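Tryptophan synthase alpha-subunit (Pyrococcus furiosus, PDB 1GEQ) catalyses the aldol cleavage of indoleglycerol phosphate to indole and glyceraldehyde 3-phosphate, within the last step of L-tryptophan biosynthesis. Local coordinates at residues Lys187-Gly197 against Leu209-Val218; Leu65-Arg76 against Phe100-Asp110. One frame throughout, in Å; residues are numbered along the deposited sequence.

How the contacts relate
Contacts 1 and 2 lie on opposite sides of the centre of one (beta/alpha)8 barrel, their own centres about 27 Å apart, and share no element. Contact 1 (187-197 with 209-218) belongs mainly to the barrel wall: two neighbouring parallel strands are laced by backbone hydrogen bonds, while the chain leading into each strand is tied by the N215 side-chain amide and by K187, from the end of the preceding helix. Contact 2 (65-76 with 100-110) belongs to the outer helical layer and relies on side chains, with an aromatic ring wedged between helices and a salt bridge near each end. Both are partly buried. In each, a Schellman turn ends a helix, and the carbonyl of that turn's glycine accepts from a basic side chain.

Contact 1. Residues Lys187-Gly197 against Leu209-Val218; sequences KRICRNKVAVG and LLKEGANGVV
Strands 194-197 and 216-218 run parallel, inclined by 28°, and V194 O, G216 O and V196 O accept in turn from G216 N, V196 N and V218 N, the last bond measuring 2.8 Å. A195 pairs with G216 and V196 with V217; A195 CA also directs a C-H at G216 O, 3.1 Å away. Below the first rung the ladder is continued by a side chain. N215 OD1 takes the V194 N-H in a nearly straight bond of 2.8 Å (166° at the hydrogen), the donor standing above the amide plane instead of on a lone pair. With CG anti to its carbonyl carbon (chi1 -58°), N215 also brings its amide against K193 CB. Outside the two segments, D4 accepts from N215 ND2 and pairs with K193 NZ, which also bonds to F2 O. These strands are the seventh and eighth of the TIM barrel, joined by helix 203-211 in a beta-alpha-beta crossover, and strand 216-219 closes the barrel against strand 6-12. That helix ends in a Schellman motif at G213, whose positive phi turns the chain toward N215. K187, bent at chi2, chi3 and chi4, curls its chain over G213 O and places NZ 2.7 Å from that oxygen, in the carbonyl plane and on a lone pair. An alanine here would remove the whole arm, and G213 O is likely to lose its ammonium partner. On the helix-facing side, V196 CG2 packs 3.9 Å from L209 CD1 and near A214 CB, with L183 of helix 177-189 also against V196. On the other face A195 CB lies 4.3 Å from V218 CG2, and the V218 side chain comes within about 4 Å of that of the active-site residue E36.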
loop_
_atom_site.group_PDB
_atom_site.type_symbol
_atom_site.label_atom_id
_atom_site.label_comp_id
_atom_site.label_asym_id
_atom_site.label_seq_id
_atom_site.Cartn_x
_atom_site.Cartn_y
_atom_site.Cartn_z
ATOM N N LYS A 187 -4.014 -10.743 14.901
ATOM C CA LYS A 187 -2.944 -10.692 15.898
ATOM C C LYS A 187 -2.832 -12.015 16.653
ATOM O O LYS A 187 -1.787 -12.327 17.212
ATOM C CB LYS A 187 -3.175 -9.544 16.893
ATOM C CG LYS A 187 -3.146 -8.140 16.274
ATOM C CD LYS A 187 -1.968 -7.957 15.301
ATOM C CE LYS A 187 -0.638 -8.396 15.910
ATOM N NZ LYS A 187 0.006 -7.397 16.791
ATOM N N ARG A 188 -3.901 -12.799 16.633
ATOM C CA ARG A 188 -3.923 -14.086 17.313
ATOM C C ARG A 188 -3.308 -15.185 16.453
ATOM O O ARG A 188 -2.873 -16.218 16.953
ATOM C CB ARG A 188 -5.369 -14.466 17.633
ATOM C CG ARG A 188 -5.513 -15.635 18.575
ATOM C CD ARG A 188 -6.961 -16.094 18.643
ATOM N NE ARG A 188 -7.272 -17.048 17.585
ATOM C CZ ARG A 188 -8.217 -16.881 16.667
ATOM N NH1 ARG A 188 -8.960 -15.784 16.664
ATOM N NH2 ARG A 188 -8.427 -17.822 15.755
ATOM N N ILE A 189 -3.265 -14.938 15.153
ATOM C CA ILE A 189 -2.762 -15.923 14.210
ATOM C C ILE A 189 -1.439 -15.634 13.527
ATOM O O ILE A 189 -0.596 -16.521 13.414
ATOM C CB ILE A 189 -3.813 -16.159 13.098
ATOM C CG1 ILE A 189 -5.098 -16.705 13.714
ATOM C CG2 ILE A 189 -3.270 -17.118 12.030
ATOM C CD1 ILE A 189 -6.252 -16.818 12.728
ATOM N N CYS A 190 -1.265 -14.401 13.059
ATOM C CA CYS A 190 -0.074 -14.042 12.310
ATOM C C CYS A 190 1.235 -13.868 13.061
ATOM O O CYS A 190 1.280 -13.252 14.115
ATOM C CB CYS A 190 -0.332 -12.760 11.525
ATOM S SG CYS A 190 -1.806 -12.852 10.505
ATOM N N ARG A 191 2.298 -14.414 12.467
ATOM C CA ARG A 191 3.638 -14.278 13.015
ATOM C C ARG A 191 4.213 -13.018 12.350
ATOM O O ARG A 191 5.039 -12.316 12.932
ATOM C CB ARG A 191 4.474 -15.527 12.689
ATOM C CG ARG A 191 3.977 -16.776 13.431
ATOM C CD ARG A 191 4.808 -18.020 13.148
ATOM N NE ARG A 191 4.602 -19.040 14.181
ATOM C CZ ARG A 191 3.639 -19.961 14.170
ATOM N NH1 ARG A 191 2.769 -20.008 13.168
ATOM N NH2 ARG A 191 3.535 -20.822 15.175
ATOM N N ASN A 192 3.756 -12.730 11.129
ATOM C CA ASN A 192 4.195 -11.536 10.399
ATOM C C ASN A 192 3.573 -10.291 11.016
ATOM O O ASN A 192 2.557 -10.373 11.700
ATOM C CB ASN A 192 3.756 -11.591 8.934
ATOM C CG ASN A 192 4.687 -12.402 8.072
ATOM O OD1 ASN A 192 4.382 -13.538 7.701
ATOM N ND2 ASN A 192 5.834 -11.827 7.749
ATOM N N LYS A 193 4.196 -9.138 10.791
ATOM C CA LYS A 193 3.637 -7.896 11.300
ATOM C C LYS A 193 2.379 -7.645 10.477
ATOM O O LYS A 193 2.246 -8.166 9.367
ATOM C CB LYS A 193 4.613 -6.732 11.120
ATOM C CG LYS A 193 5.860 -6.840 12.000
ATOM C CD LYS A 193 6.612 -5.517 12.030
ATOM C CE LYS A 193 7.756 -5.555 13.052
ATOM N NZ LYS A 193 8.194 -4.176 13.428
ATOM N N VAL A 194 1.466 -6.858 11.021
ATOM C CA VAL A 194 0.215 -6.556 10.338
ATOM C C VAL A 194 0.041 -5.051 10.203
ATOM O O VAL A 194 0.324 -4.303 11.138
ATOM C CB VAL A 194 -1.008 -7.118 11.132
ATOM C CG1 VAL A 194 -2.303 -6.648 10.505
ATOM C CG2 VAL A 194 -0.956 -8.637 11.163
ATOM N N ALA A 195 -0.418 -4.616 9.034
ATOM C CA ALA A 195 -0.684 -3.205 8.795
ATOM C C ALA A 195 -2.169 -3.173 8.435
ATOM O O ALA A 195 -2.683 -4.128 7.830
ATOM C CB ALA A 195 0.166 -2.686 7.624
ATOM N N VAL A 196 -2.862 -2.112 8.823
ATOM C CA VAL A 196 -4.290 -2.008 8.532
ATOM C C VAL A 196 -4.621 -0.784 7.677
ATOM O O VAL A 196 -4.040 0.288 7.850
ATOM C CB VAL A 196 -5.125 -1.911 9.831
ATOM C CG1 VAL A 196 -4.921 -3.164 10.686
ATOM C CG2 VAL A 196 -4.717 -0.651 10.619
ATOM N N GLY A 197 -5.552 -0.977 6.745
ATOM C CA GLY A 197 -6.001 0.102 5.879
ATOM C C GLY A 197 -7.504 0.090 6.037
ATOM O O GLY A 197 -8.223 -0.523 5.240
ATOM N N LEU A 209 -6.275 2.003 16.769
ATOM C CA LEU A 209 -5.741 0.870 16.026
ATOM C C LEU A 209 -4.396 0.382 16.565
ATOM O O LEU A 209 -4.162 -0.817 16.658
ATOM C CB LEU A 209 -5.647 1.219 14.541
ATOM C CG LEU A 209 -7.045 1.410 13.915
ATOM C CD1 LEU A 209 -6.920 1.995 12.515
ATOM C CD2 LEU A 209 -7.773 0.078 13.885
ATOM N N LEU A 210 -3.512 1.303 16.931
ATOM C CA LEU A 210 -2.226 0.892 17.478
ATOM C C LEU A 210 -2.461 0.220 18.828
ATOM O O LEU A 210 -1.851 -0.796 19.134
ATOM C CB LEU A 210 -1.299 2.109 17.628
ATOM C CG LEU A 210 -0.767 2.668 16.299
ATOM C CD1 LEU A 210 0.133 3.870 16.558
ATOM C CD2 LEU A 210 -0.000 1.575 15.562
ATOM N N LYS A 211 -3.371 0.779 19.622
ATOM C CA LYS A 211 -3.667 0.218 20.933
ATOM C C LYS A 211 -4.203 -1.211 20.815
ATOM O O LYS A 211 -3.980 -2.045 21.698
ATOM C CB LYS A 211 -4.675 1.113 21.665
ATOM C CG LYS A 211 -4.890 0.752 23.126
ATOM C CD LYS A 211 -5.640 1.856 23.879
ATOM C CE LYS A 211 -7.019 2.129 23.287
ATOM N NZ LYS A 211 -7.789 3.119 24.103
ATOM N N GLU A 212 -4.899 -1.497 19.717
ATOM C CA GLU A 212 -5.462 -2.823 19.485
ATOM C C GLU A 212 -4.486 -3.809 18.849
ATOM O O GLU A 212 -4.874 -4.911 18.478
ATOM C CB GLU A 212 -6.722 -2.727 18.621
ATOM C CG GLU A 212 -7.883 -2.078 19.337
ATOM C CD GLU A 212 -8.385 -2.923 20.492
ATOM O OE1 GLU A 212 -8.743 -2.343 21.537
ATOM O OE2 GLU A 212 -8.422 -4.164 20.347
ATOM N N GLY A 213 -3.228 -3.407 18.693
ATOM C CA GLY A 213 -2.246 -4.321 18.137
ATOM C C GLY A 213 -1.733 -4.159 16.718
ATOM O O GLY A 213 -0.887 -4.940 16.295
ATOM N N ALA A 214 -2.220 -3.176 15.971
ATOM C CA ALA A 214 -1.729 -3.000 14.604
ATOM C C ALA A 214 -0.260 -2.558 14.645
ATOM O O ALA A 214 0.073 -1.598 15.320
ATOM C CB ALA A 214 -2.570 -1.938 13.868
ATOM N N ASN A 215 0.608 -3.256 13.919
ATOM C CA ASN A 215 2.020 -2.890 13.896
ATOM C C ASN A 215 2.190 -1.627 13.065
ATOM O O ASN A 215 3.078 -0.810 13.328
ATOM C CB ASN A 215 2.858 -4.017 13.294
ATOM C CG ASN A 215 2.694 -5.333 14.046
ATOM O OD1 ASN A 215 1.835 -6.147 13.712
ATOM N ND2 ASN A 215 3.512 -5.535 15.070
ATOM N N GLY A 216 1.316 -1.457 12.075
ATOM C CA GLY A 216 1.390 -0.285 11.219
ATOM C C GLY A 216 0.006 0.130 10.743
ATOM O O GLY A 216 -0.885 -0.705 10.611
ATOM N N VAL A 217 -0.162 1.425 10.500
ATOM C CA VAL A 217 -1.437 1.961 10.041
ATOM C C VAL A 217 -1.236 2.654 8.692
ATOM O O VAL A 217 -0.446 3.597 8.572
ATOM C CB VAL A 217 -2.023 2.971 11.066
ATOM C CG1 VAL A 217 -3.394 3.486 10.586
ATOM C CG2 VAL A 217 -2.170 2.297 12.435
ATOM N N VAL A 218 -1.924 2.161 7.668
ATOM C CA VAL A 218 -1.824 2.749 6.337
ATOM C C VAL A 218 -2.776 3.945 6.266
ATOM O O VAL A 218 -3.863 3.918 6.842
ATOM C CB VAL A 218 -2.193 1.712 5.241
ATOM C CG1 VAL A 218 -2.271 2.386 3.868
ATOM C CG2 VAL A 218 -1.145 0.607 5.206
HETATM O O HOH W 1 2.436 -9.572 14.112
#

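Contact 2. Residues Leu65-Arg76 against Phe100-Asp110; sequences LREAFWIVKEFR and FLAEAKASGVD
F69 is the knob of this interface, its ring lodged in a hollow formed by F100, E103, A104 and S107 on the neighbouring helix. E103 CG lies over one ring face in a CH-pi contact, 4.2 Å from the centroid, whereas A104 comes up obliquely to CE1, its CA only 3.5 Å away. At the far end of the ring, the F69 edge meets the face of F100 in a T-shaped pair, the planes at 63°. L65 CD1 in turn touches the edge of F100. S107 OG, bonded back to E103 O, fits beside F69 CB. The same E103 runs on, extended with CG anti to its backbone N (chi1 -167°), past the ring to R66, whose NE and NH2 grip OE2 side-on; the NH2 bond is 3.0 Å long, and the guanidinium and carboxylate are nearly coplanar. One turn beyond F69, V72 CG1 fills the dip over S107 O and G108, reaching V109 CG2 at 4.1 Å. G108, the positive-phi residue of a Schellman motif, lets R76 CG come close to the turn. R76 then clasps G108 O with NE (2.9 Å) and NH2, while NH2 also forms a salt bridge of 2.6 Å to D110 OD1. The helix axes, 26° from parallel, approach to 9.4 Å. Beneath them, F69, F100 and V109 rest on L85 of barrel strand 83-87, D110 OD1 accepts from I83 N, and helices 18-28 and 122-132 flank the pair through I71 and L101.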
loop_
_atom_site.group_PDB
_atom_site.type_symbol
_atom_site.label_atom_id
_atom_site.label_comp_id
_atom_site.label_asym_id
_atom_site.label_seq_id
_atom_site.Cartn_x
_atom_site.Cartn_y
_atom_site.Cartn_z
ATOM N N LEU A 65 3.043 2.603 -17.180
ATOM C CA LEU A 65 3.537 1.612 -16.226
ATOM C C LEU A 65 4.963 1.840 -15.753
ATOM O O LEU A 65 5.220 1.886 -14.550
ATOM C CB LEU A 65 3.447 0.203 -16.817
ATOM C CG LEU A 65 3.934 -0.904 -15.877
ATOM C CD1 LEU A 65 2.925 -1.094 -14.755
ATOM C CD2 LEU A 65 4.125 -2.205 -16.643
ATOM N N ARG A 66 5.888 1.966 -16.700
ATOM C CA ARG A 66 7.295 2.159 -16.381
ATOM C C ARG A 66 7.589 3.418 -15.575
ATOM O O ARG A 66 8.610 3.495 -14.889
ATOM C CB ARG A 66 8.121 2.146 -17.670
ATOM C CG ARG A 66 7.946 0.868 -18.484
ATOM C CD ARG A 66 9.253 0.092 -18.655
ATOM N NE ARG A 66 9.132 -1.298 -18.214
ATOM C CZ ARG A 66 8.259 -2.176 -18.706
ATOM N NH1 ARG A 66 7.416 -1.817 -19.667
ATOM N NH2 ARG A 66 8.224 -3.413 -18.231
ATOM N N GLU A 67 6.702 4.405 -15.643
ATOM C CA GLU A 67 6.917 5.637 -14.891
ATOM C C GLU A 67 6.914 5.346 -13.398
ATOM O O GLU A 67 7.489 6.096 -12.610
ATOM C CB GLU A 67 5.849 6.673 -15.244
ATOM C CG GLU A 67 6.108 7.353 -16.579
ATOM C CD GLU A 67 4.963 8.236 -17.022
ATOM O OE1 GLU A 67 5.051 8.802 -18.130
ATOM O OE2 GLU A 67 3.972 8.363 -16.267
ATOM N N ALA A 68 6.269 4.253 -13.010
ATOM C CA ALA A 68 6.221 3.870 -11.608
ATOM C C ALA A 68 7.643 3.555 -11.169
ATOM O O ALA A 68 8.078 3.952 -10.093
ATOM C CB ALA A 68 5.328 2.643 -11.431
ATOM N N PHE A 69 8.370 2.839 -12.022
ATOM C CA PHE A 69 9.742 2.472 -11.715
ATOM C C PHE A 69 10.644 3.699 -11.676
ATOM O O PHE A 69 11.642 3.715 -10.965
ATOM C CB PHE A 69 10.269 1.458 -12.739
ATOM C CG PHE A 69 9.505 0.158 -12.760
ATOM C CD1 PHE A 69 9.247 -0.533 -11.575
ATOM C CD2 PHE A 69 9.057 -0.386 -13.964
ATOM C CE1 PHE A 69 8.555 -1.750 -11.590
ATOM C CE2 PHE A 69 8.367 -1.598 -13.989
ATOM C CZ PHE A 69 8.114 -2.283 -12.800
ATOM N N TRP A 70 10.287 4.728 -12.437
ATOM C CA TRP A 70 11.060 5.967 -12.475
ATOM C C TRP A 70 10.932 6.668 -11.127
ATOM O O TRP A 70 11.911 7.154 -10.570
ATOM C CB TRP A 70 10.528 6.888 -13.577
ATOM C CG TRP A 70 11.168 8.254 -13.592
ATOM C CD1 TRP A 70 12.302 8.622 -14.258
ATOM C CD2 TRP A 70 10.728 9.420 -12.885
ATOM N NE1 TRP A 70 12.596 9.941 -14.010
ATOM C CE2 TRP A 70 11.641 10.455 -13.164
ATOM C CE3 TRP A 70 9.643 9.684 -12.031
ATOM C CZ2 TRP A 70 11.511 11.743 -12.630
ATOM C CZ3 TRP A 70 9.512 10.963 -11.497
ATOM C CH2 TRP A 70 10.442 11.974 -11.795
ATOM N N ILE A 71 9.702 6.725 -10.624
ATOM C CA ILE A 71 9.416 7.360 -9.343
ATOM C C ILE A 71 10.246 6.741 -8.226
ATOM O O ILE A 71 10.899 7.450 -7.461
ATOM C CB ILE A 71 7.911 7.232 -8.997
ATOM C CG1 ILE A 71 7.088 8.098 -9.958
ATOM C CG2 ILE A 71 7.662 7.648 -7.557
ATOM C CD1 ILE A 71 5.583 7.963 -9.787
ATOM N N VAL A 72 10.219 5.415 -8.141
ATOM C CA VAL A 72 10.966 4.697 -7.117
ATOM C C VAL A 72 12.468 4.899 -7.279
ATOM O O VAL A 72 13.183 5.116 -6.300
ATOM C CB VAL A 72 10.664 3.181 -7.163
ATOM C CG1 VAL A 72 11.578 2.436 -6.195
ATOM C CG2 VAL A 72 9.204 2.933 -6.808
ATOM N N LYS A 73 12.947 4.821 -8.515
ATOM C CA LYS A 73 14.366 4.997 -8.776
ATOM C C LYS A 73 14.816 6.360 -8.261
ATOM O O LYS A 73 15.798 6.463 -7.529
ATOM C CB LYS A 73 14.641 4.895 -10.273
ATOM C CG LYS A 73 16.093 4.649 -10.609
ATOM C CD LYS A 73 16.389 4.998 -12.057
ATOM C CE LYS A 73 16.286 6.499 -12.290
ATOM N NZ LYS A 73 15.258 6.846 -13.309
ATOM N N GLU A 74 14.087 7.407 -8.640
ATOM C CA GLU A 74 14.415 8.761 -8.209
ATOM C C GLU A 74 14.328 8.916 -6.702
ATOM O O GLU A 74 15.151 9.594 -6.088
ATOM C CB GLU A 74 13.486 9.770 -8.880
ATOM C CG GLU A 74 13.886 10.069 -10.304
ATOM C CD GLU A 74 15.236 10.753 -10.371
ATOM O OE1 GLU A 74 16.039 10.393 -11.255
ATOM O OE2 GLU A 74 15.489 11.648 -9.536
ATOM N N PHE A 75 13.321 8.290 -6.106
ATOM C CA PHE A 75 13.138 8.356 -4.669
ATOM C C PHE A 75 14.315 7.683 -3.964
ATOM O O PHE A 75 14.787 8.159 -2.932
ATOM C CB PHE A 75 11.838 7.652 -4.284
ATOM C CG PHE A 75 11.556 7.668 -2.811
ATOM C CD1 PHE A 75 11.158 8.840 -2.176
ATOM C CD2 PHE A 75 11.682 6.509 -2.060
ATOM C CE1 PHE A 75 10.892 8.850 -0.803
ATOM C CE2 PHE A 75 11.419 6.508 -0.694
ATOM C CZ PHE A 75 11.023 7.679 -0.067
ATOM N N ARG A 76 14.777 6.572 -4.532
ATOM C CA ARG A 76 15.887 5.815 -3.970
ATOM C C ARG A 76 17.170 6.633 -3.878
ATOM O O ARG A 76 18.061 6.311 -3.095
ATOM C CB ARG A 76 16.122 4.542 -4.789
ATOM C CG ARG A 76 15.190 3.405 -4.408
ATOM C CD ARG A 76 15.506 2.934 -2.994
ATOM N NE ARG A 76 14.521 1.986 -2.482
ATOM C CZ ARG A 76 13.759 2.214 -1.417
ATOM N NH1 ARG A 76 13.868 3.358 -0.755
ATOM N NH2 ARG A 76 12.888 1.301 -1.009
ATOM N N PHE A 100 8.524 -8.443 -14.571
ATOM C CA PHE A 100 8.030 -7.375 -13.712
ATOM C C PHE A 100 8.777 -7.315 -12.390
ATOM O O PHE A 100 9.361 -6.286 -12.044
ATOM C CB PHE A 100 6.533 -7.564 -13.444
ATOM C CG PHE A 100 5.870 -6.353 -12.845
ATOM C CD1 PHE A 100 5.080 -5.521 -13.631
ATOM C CD2 PHE A 100 6.051 -6.033 -11.503
ATOM C CE1 PHE A 100 4.481 -4.383 -13.092
ATOM C CE2 PHE A 100 5.458 -4.896 -10.953
ATOM C CZ PHE A 100 4.671 -4.070 -11.750
ATOM N N LEU A 101 8.755 -8.417 -11.650
ATOM C CA LEU A 101 9.423 -8.478 -10.355
ATOM C C LEU A 101 10.901 -8.096 -10.444
ATOM O O LEU A 101 11.429 -7.406 -9.568
ATOM C CB LEU A 101 9.266 -9.879 -9.755
ATOM C CG LEU A 101 7.823 -10.303 -9.457
ATOM C CD1 LEU A 101 7.807 -11.672 -8.791
ATOM C CD2 LEU A 101 7.162 -9.270 -8.558
ATOM N N ALA A 102 11.561 -8.533 -11.512
ATOM C CA ALA A 102 12.979 -8.241 -11.716
ATOM C C ALA A 102 13.250 -6.742 -11.858
ATOM O O ALA A 102 14.130 -6.193 -11.189
ATOM C CB ALA A 102 13.489 -8.976 -12.951
ATOM N N GLU A 103 12.500 -6.087 -12.736
ATOM C CA GLU A 103 12.677 -4.657 -12.953
ATOM C C GLU A 103 12.272 -3.882 -11.698
ATOM O O GLU A 103 12.857 -2.849 -11.380
ATOM C CB GLU A 103 11.848 -4.197 -14.155
ATOM C CG GLU A 103 12.188 -2.795 -14.655
ATOM C CD GLU A 103 11.456 -2.444 -15.940
ATOM O OE1 GLU A 103 11.734 -1.368 -16.518
ATOM O OE2 GLU A 103 10.600 -3.244 -16.374
ATOM N N ALA A 104 11.274 -4.391 -10.979
ATOM C CA ALA A 104 10.816 -3.737 -9.757
ATOM C C ALA A 104 11.952 -3.741 -8.743
ATOM O O ALA A 104 12.279 -2.713 -8.141
ATOM C CB ALA A 104 9.603 -4.466 -9.189
ATOM N N LYS A 105 12.554 -4.912 -8.566
ATOM C CA LYS A 105 13.668 -5.079 -7.641
ATOM C C LYS A 105 14.830 -4.195 -8.086
ATOM O O LYS A 105 15.496 -3.565 -7.263
ATOM C CB LYS A 105 14.094 -6.554 -7.617
ATOM C CG LYS A 105 15.259 -6.892 -6.682
ATOM C CD LYS A 105 14.967 -6.507 -5.241
ATOM C CE LYS A 105 16.130 -6.859 -4.319
ATOM N NZ LYS A 105 15.906 -6.409 -2.915
ATOM N N ALA A 106 15.065 -4.147 -9.392
ATOM C CA ALA A 106 16.146 -3.344 -9.954
ATOM C C ALA A 106 15.987 -1.862 -9.628
ATOM O O ALA A 106 16.974 -1.164 -9.389
ATOM C CB ALA A 106 16.206 -3.535 -11.470
ATOM N N SER A 107 14.744 -1.391 -9.619
ATOM C CA SER A 107 14.444 0.011 -9.339
ATOM C C SER A 107 14.566 0.369 -7.859
ATOM O O SER A 107 14.710 1.543 -7.510
ATOM C CB SER A 107 13.033 0.347 -9.825
ATOM O OG SER A 107 12.891 0.046 -11.201
ATOM N N GLY A 108 14.495 -0.636 -6.994
ATOM C CA GLY A 108 14.602 -0.386 -5.567
ATOM C C GLY A 108 13.366 -0.740 -4.753
ATOM O O GLY A 108 13.263 -0.367 -3.581
ATOM N N VAL A 109 12.429 -1.457 -5.373
ATOM C CA VAL A 109 11.195 -1.866 -4.696
ATOM C C VAL A 109 11.505 -2.984 -3.694
ATOM O O VAL A 109 12.220 -3.925 -4.015
ATOM C CB VAL A 109 10.145 -2.381 -5.706
ATOM C CG1 VAL A 109 8.947 -2.982 -4.962
ATOM C CG2 VAL A 109 9.691 -1.234 -6.605
ATOM N N ASP A 110 10.948 -2.887 -2.491
ATOM C CA ASP A 110 11.200 -3.896 -1.465
ATOM C C ASP A 110 10.147 -4.999 -1.404
ATOM O O ASP A 110 10.475 -6.180 -1.256
ATOM C CB ASP A 110 11.310 -3.220 -0.105
ATOM C CG ASP A 110 12.357 -2.132 -0.092
ATOM O OD1 ASP A 110 11.983 -0.942 -0.058
ATOM O OD2 ASP A 110 13.555 -2.475 -0.131
#